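Glucose-6-phosphate isomerase (Plasmodium falciparum, PDB 3QKI) probably catalyses the interconversion of alpha-D-glucose 6-phosphate and beta-D-fructose 6-phosphate in glycolysis and gluconeogenesis. Local coordinates at residues A[262-265]-A[266-269]; A[182-185]-A[186-190]. All blocks are in the same frame, centred on the assembly; numbering follows the deposited sequence.

Contact 1: A[262-265]-A[266-269]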
loop_
_atom_site.group_PDB
_atom_site.type_symbol
_atom_site.label_atom_id
_atom_site.label_comp_id
_atom_site.label_asym_id
_atom_site.label_seq_id
_atom_site.Cartn_x
_atom_site.Cartn_y
_atom_site.Cartn_z
ATOM N N ARG A 262 18.607 20.198 1.623
ATOM C CA ARG A 262 18.866 21.527 2.195
ATOM C C ARG A 262 18.240 21.658 3.586
ATOM O O ARG A 262 18.883 22.195 4.504
ATOM C CB ARG A 262 18.396 22.660 1.266
ATOM C CG ARG A 262 19.238 22.764 -0.009
ATOM C CD ARG A 262 18.864 23.972 -0.849
ATOM N NE ARG A 262 17.453 24.022 -1.265
ATOM C CZ ARG A 262 16.974 23.452 -2.369
ATOM N NH1 ARG A 262 17.771 22.743 -3.159
ATOM N NH2 ARG A 262 15.699 23.586 -2.690
ATOM N N SER A 263 17.028 21.094 3.763
ATOM C CA SER A 263 16.324 21.108 5.041
ATOM C C SER A 263 17.065 20.284 6.102
ATOM O O SER A 263 17.207 20.733 7.239
ATOM C CB SER A 263 14.884 20.624 4.857
ATOM O OG SER A 263 14.186 21.423 3.911
ATOM N N ILE A 264 17.565 19.103 5.720
ATOM C CA ILE A 264 18.297 18.233 6.639
ATOM C C ILE A 264 19.685 18.801 6.961
ATOM O O ILE A 264 20.157 18.639 8.092
ATOM C CB ILE A 264 18.270 16.738 6.219
ATOM C CG1 ILE A 264 16.823 16.180 6.318
ATOM C CG2 ILE A 264 19.265 15.862 7.024
ATOM C CD1 ILE A 264 16.189 16.139 7.772
ATOM N N LYS A 265 20.296 19.507 6.002
ATOM C CA LYS A 265 21.583 20.169 6.225
ATOM C C LYS A 265 21.374 21.313 7.254
ATOM O O LYS A 265 22.211 21.479 8.132
ATOM C CB LYS A 265 22.163 20.713 4.916
ATOM C CG LYS A 265 23.557 21.315 5.069
ATOM C CD LYS A 265 23.999 21.902 3.739
ATOM C CE LYS A 265 25.432 22.331 3.766
ATOM N NZ LYS A 265 25.756 23.142 2.561
ATOM N N LYS A 266 20.240 22.055 7.163
ATOM C CA LYS A 266 19.878 23.095 8.126
ATOM C C LYS A 266 19.688 22.455 9.517
ATOM O O LYS A 266 20.195 22.999 10.492
ATOM C CB LYS A 266 18.587 23.827 7.707
ATOM C CG LYS A 266 18.768 24.787 6.539
ATOM C CD LYS A 266 19.109 26.182 6.985
ATOM C CE LYS A 266 19.597 27.036 5.831
ATOM N NZ LYS A 266 18.490 27.457 4.930
ATOM N N TRP A 267 19.006 21.285 9.598
ATOM C CA TRP A 267 18.802 20.555 10.856
ATOM C C TRP A 267 20.165 20.106 11.436
ATOM O O TRP A 267 20.403 20.304 12.635
ATOM C CB TRP A 267 17.862 19.357 10.647
ATOM C CG TRP A 267 17.756 18.422 11.825
ATOM C CD1 TRP A 267 17.048 18.626 12.979
ATOM C CD2 TRP A 267 18.379 17.139 11.957
ATOM N NE1 TRP A 267 17.202 17.558 13.827
ATOM C CE2 TRP A 267 17.992 16.613 13.214
ATOM C CE3 TRP A 267 19.258 16.391 11.147
ATOM C CZ2 TRP A 267 18.388 15.345 13.649
ATOM C CZ3 TRP A 267 19.655 15.129 11.582
ATOM C CH2 TRP A 267 19.230 14.623 12.824
ATOM N N LEU A 268 21.057 19.525 10.585
ATOM C CA LEU A 268 22.402 19.127 11.044
ATOM C C LEU A 268 23.161 20.353 11.608
ATOM O O LEU A 268 23.805 20.238 12.653
ATOM C CB LEU A 268 23.261 18.515 9.908
ATOM C CG LEU A 268 22.980 17.086 9.439
ATOM C CD1 LEU A 268 23.945 16.731 8.290
ATOM C CD2 LEU A 268 23.128 16.063 10.583
ATOM N N SER A 269 23.061 21.513 10.923
ATOM C CA SER A 269 23.755 22.763 11.265
ATOM C C SER A 269 23.258 23.461 12.531
ATOM O O SER A 269 23.863 24.433 12.966
ATOM C CB SER A 269 23.758 23.729 10.087
ATOM O OG SER A 269 24.434 23.126 8.997
#
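Lys265 O is gripped twice by Ser269, once by its hydroxyl and once by its backbone N-H. Ser269 OG donates to Lys265 O over 2.9 Å, and the backbone N of Ser269 reaches the same oxygen from the opposite face of the carbonyl plane, the hydroxyl lying 34° out of it. With OG beside its own backbone N (chi1 -61°), the hydroxyl of Ser269 folds back onto the carbonyl four residues earlier. The carbonyls just before it take ordinary i to i+4 bonds, Leu268 N to Ile264 O at 2.8 Å. That carbonyl is also walled by side chains: CG of Leu268 packs against Ile264 O at 3.5 Å, and the oxygen lies in the plane of the Trp267 indole, at its edge beside CE3. Ile264 and Trp267 run side by side in the same direction, CG2 meeting CE3 at 4.2 Å, and both reach Ile235 of helix 228-235. Helix 255-268 follows strand 243-248 in the parallel sheet of a sugar-isomerase (SIS) domain, beginning just after Thr254, which binds fructose 6-phosphate. Ile264 shares Val245 of that strand with Leu268, which also touches Met282 of strand 282-285. Arg262 NE forms a salt bridge with Glu460 of the second subunit, while the extended Lys265 chain makes a cation-pi contact with Phe295 and bonds its O through NZ. Ser269 thus spends both N-H and hydroxyl on one carbonyl, which fixes the rotation of its side chain.

Contact 2: A[182-185]-A[186-190]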
loop_
_atom_site.group_PDB
_atom_site.type_symbol
_atom_site.label_atom_id
_atom_site.label_comp_id
_atom_site.label_asym_id
_atom_site.label_seq_id
_atom_site.Cartn_x
_atom_site.Cartn_y
_atom_site.Cartn_z
ATOM N N GLU A 182 14.333 0.439 0.692
ATOM C CA GLU A 182 13.442 0.229 1.819
ATOM C C GLU A 182 12.861 -1.190 1.829
ATOM O O GLU A 182 12.752 -1.803 2.905
ATOM C CB GLU A 182 12.349 1.314 1.922
ATOM C CG GLU A 182 11.498 1.095 3.169
ATOM C CD GLU A 182 10.671 2.277 3.607
ATOM O OE1 GLU A 182 10.150 2.998 2.729
ATOM O OE2 GLU A 182 10.527 2.470 4.833
ATOM N N PHE A 183 12.560 -1.736 0.640
ATOM C CA PHE A 183 12.081 -3.118 0.540
ATOM C C PHE A 183 13.146 -4.030 1.190
ATOM O O PHE A 183 12.821 -4.782 2.098
ATOM C CB PHE A 183 11.778 -3.509 -0.940
ATOM C CG PHE A 183 12.176 -4.920 -1.361
ATOM C CD1 PHE A 183 11.801 -6.027 -0.605
ATOM C CD2 PHE A 183 12.944 -5.134 -2.499
ATOM C CE1 PHE A 183 12.236 -7.315 -0.952
ATOM C CE2 PHE A 183 13.325 -6.428 -2.876
ATOM C CZ PHE A 183 12.970 -7.506 -2.098
ATOM N N VAL A 184 14.404 -3.947 0.734
ATOM C CA VAL A 184 15.500 -4.808 1.219
ATOM C C VAL A 184 15.815 -4.559 2.688
ATOM O O VAL A 184 16.038 -5.509 3.430
ATOM C CB VAL A 184 16.772 -4.754 0.321
ATOM C CG1 VAL A 184 17.859 -5.712 0.837
ATOM C CG2 VAL A 184 16.434 -5.079 -1.132
ATOM N N TYR A 185 15.806 -3.295 3.116
ATOM C CA TYR A 185 16.069 -2.927 4.485
ATOM C C TYR A 185 15.060 -3.605 5.455
ATOM O O TYR A 185 15.455 -4.322 6.376
ATOM C CB TYR A 185 16.075 -1.393 4.647
ATOM C CG TYR A 185 16.276 -1.002 6.088
ATOM C CD1 TYR A 185 17.499 -1.230 6.729
ATOM C CD2 TYR A 185 15.220 -0.498 6.847
ATOM C CE1 TYR A 185 17.664 -0.958 8.078
ATOM C CE2 TYR A 185 15.374 -0.231 8.201
ATOM C CZ TYR A 185 16.603 -0.449 8.806
ATOM O OH TYR A 185 16.785 -0.110 10.110
ATOM N N GLU A 186 13.781 -3.388 5.228
ATOM C CA GLU A 186 12.736 -3.993 6.048
ATOM C C GLU A 186 12.725 -5.530 5.961
ATOM O O GLU A 186 12.474 -6.190 6.965
ATOM C CB GLU A 186 11.368 -3.400 5.685
ATOM C CG GLU A 186 11.200 -1.967 6.173
ATOM C CD GLU A 186 11.219 -1.789 7.678
ATOM O OE1 GLU A 186 10.786 -2.713 8.407
ATOM O OE2 GLU A 186 11.700 -0.729 8.132
ATOM N N ALA A 187 13.016 -6.087 4.776
ATOM C CA ALA A 187 13.033 -7.533 4.580
ATOM C C ALA A 187 14.135 -8.218 5.385
ATOM O O ALA A 187 13.920 -9.286 5.953
ATOM C CB ALA A 187 13.211 -7.857 3.105
ATOM N N MET A 188 15.317 -7.607 5.396
ATOM C CA MET A 188 16.533 -8.186 5.953
ATOM C C MET A 188 16.915 -7.807 7.383
ATOM O O MET A 188 17.706 -8.527 7.988
ATOM C CB MET A 188 17.712 -7.925 4.991
ATOM C CG MET A 188 17.530 -8.542 3.597
ATOM S SD MET A 188 16.802 -10.226 3.578
ATOM C CE MET A 188 17.991 -11.094 4.613
ATOM N N LYS A 189 16.451 -6.667 7.885
ATOM C CA LYS A 189 16.873 -6.211 9.206
ATOM C C LYS A 189 16.746 -7.219 10.340
ATOM O O LYS A 189 17.695 -7.374 11.105
ATOM C CB LYS A 189 16.356 -4.810 9.557
ATOM C CG LYS A 189 14.861 -4.739 9.905
ATOM C CD LYS A 189 14.455 -3.269 10.136
ATOM C CE LYS A 189 13.133 -3.177 10.854
ATOM N NZ LYS A 189 12.535 -1.816 10.719
ATOM N N TYR A 190 15.604 -7.934 10.420
ATOM C CA TYR A 190 15.391 -8.927 11.474
ATOM C C TYR A 190 16.210 -10.160 11.255
ATOM O O TYR A 190 16.618 -10.776 12.228
ATOM C CB TYR A 190 13.902 -9.226 11.719
ATOM C CG TYR A 190 13.263 -8.102 12.500
ATOM C CD1 TYR A 190 13.550 -7.916 13.854
ATOM C CD2 TYR A 190 12.466 -7.151 11.868
ATOM C CE1 TYR A 190 12.981 -6.874 14.580
ATOM C CE2 TYR A 190 11.906 -6.085 12.584
ATOM C CZ TYR A 190 12.156 -5.961 13.945
ATOM O OH TYR A 190 11.640 -4.887 14.650
HETATM O O HOH W 1 12.071 1.608 6.815
#
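Helix 179-197, which packs on strand 219-223 and on helices 318-328 and 523-543, brings Lys189 across Tyr185, CD of the lysine coming within 3.7 Å of CE2 of Tyr185. The lysine chain starts with CG between its backbone N and carbonyl carbon (chi1 74°), then runs extended past the ring to a salt bridge with Glu186, Lys189 NZ meeting Glu186 OE2 at 2.9 Å on the syn side, 25° out of the carboxylate plane. The carboxylate of Glu186 stands almost perpendicular to the Tyr185 ring, the planes 82° apart. One water donates to both Glu182 OE2 and Glu186 OE2, at 2.7 Å each, and so bridges carboxylates one helical turn apart, probably easing their mutual repulsion. The helix is the one after strand 168-172 in the parallel sheet of a sugar-isomerase (SIS) domain, and it begins just past Gly176 and Ser177, which bind fructose 6-phosphate. At the dimer interface Glu186 OE1 forms a second salt bridge, with Arg233 of the second subunit, on which Lys189 also packs. Elsewhere the i to i+4 spacing brings apolar groups together. CG1 of Val184 touches CG of Met188 at 4.0 Å, and CE1 of Phe183 lies 4.2 Å from CB of Ala187. Phe183, Ala187 and Met188 all rest on Cys526 of helix 523-543.

Contact 2 comes first along the chain, on helix 179-197, and contact 1 follows on helix 255-268; their centres are 27 Å apart and their nearest atoms about 15 Å, so they do not touch. Both helices flank the same five-stranded parallel sheet: the first follows strand 168-172, the second strand 243-248, two neighbours in the sheet order. Contact 2 lies nearer the middle of the chain, where its helix also packs on helix 523-543, whereas contact 1 lies farther out. Residues of both contacts reach the second subunit, so these two helices join the sheet of one chain to the dimer interface at separate places.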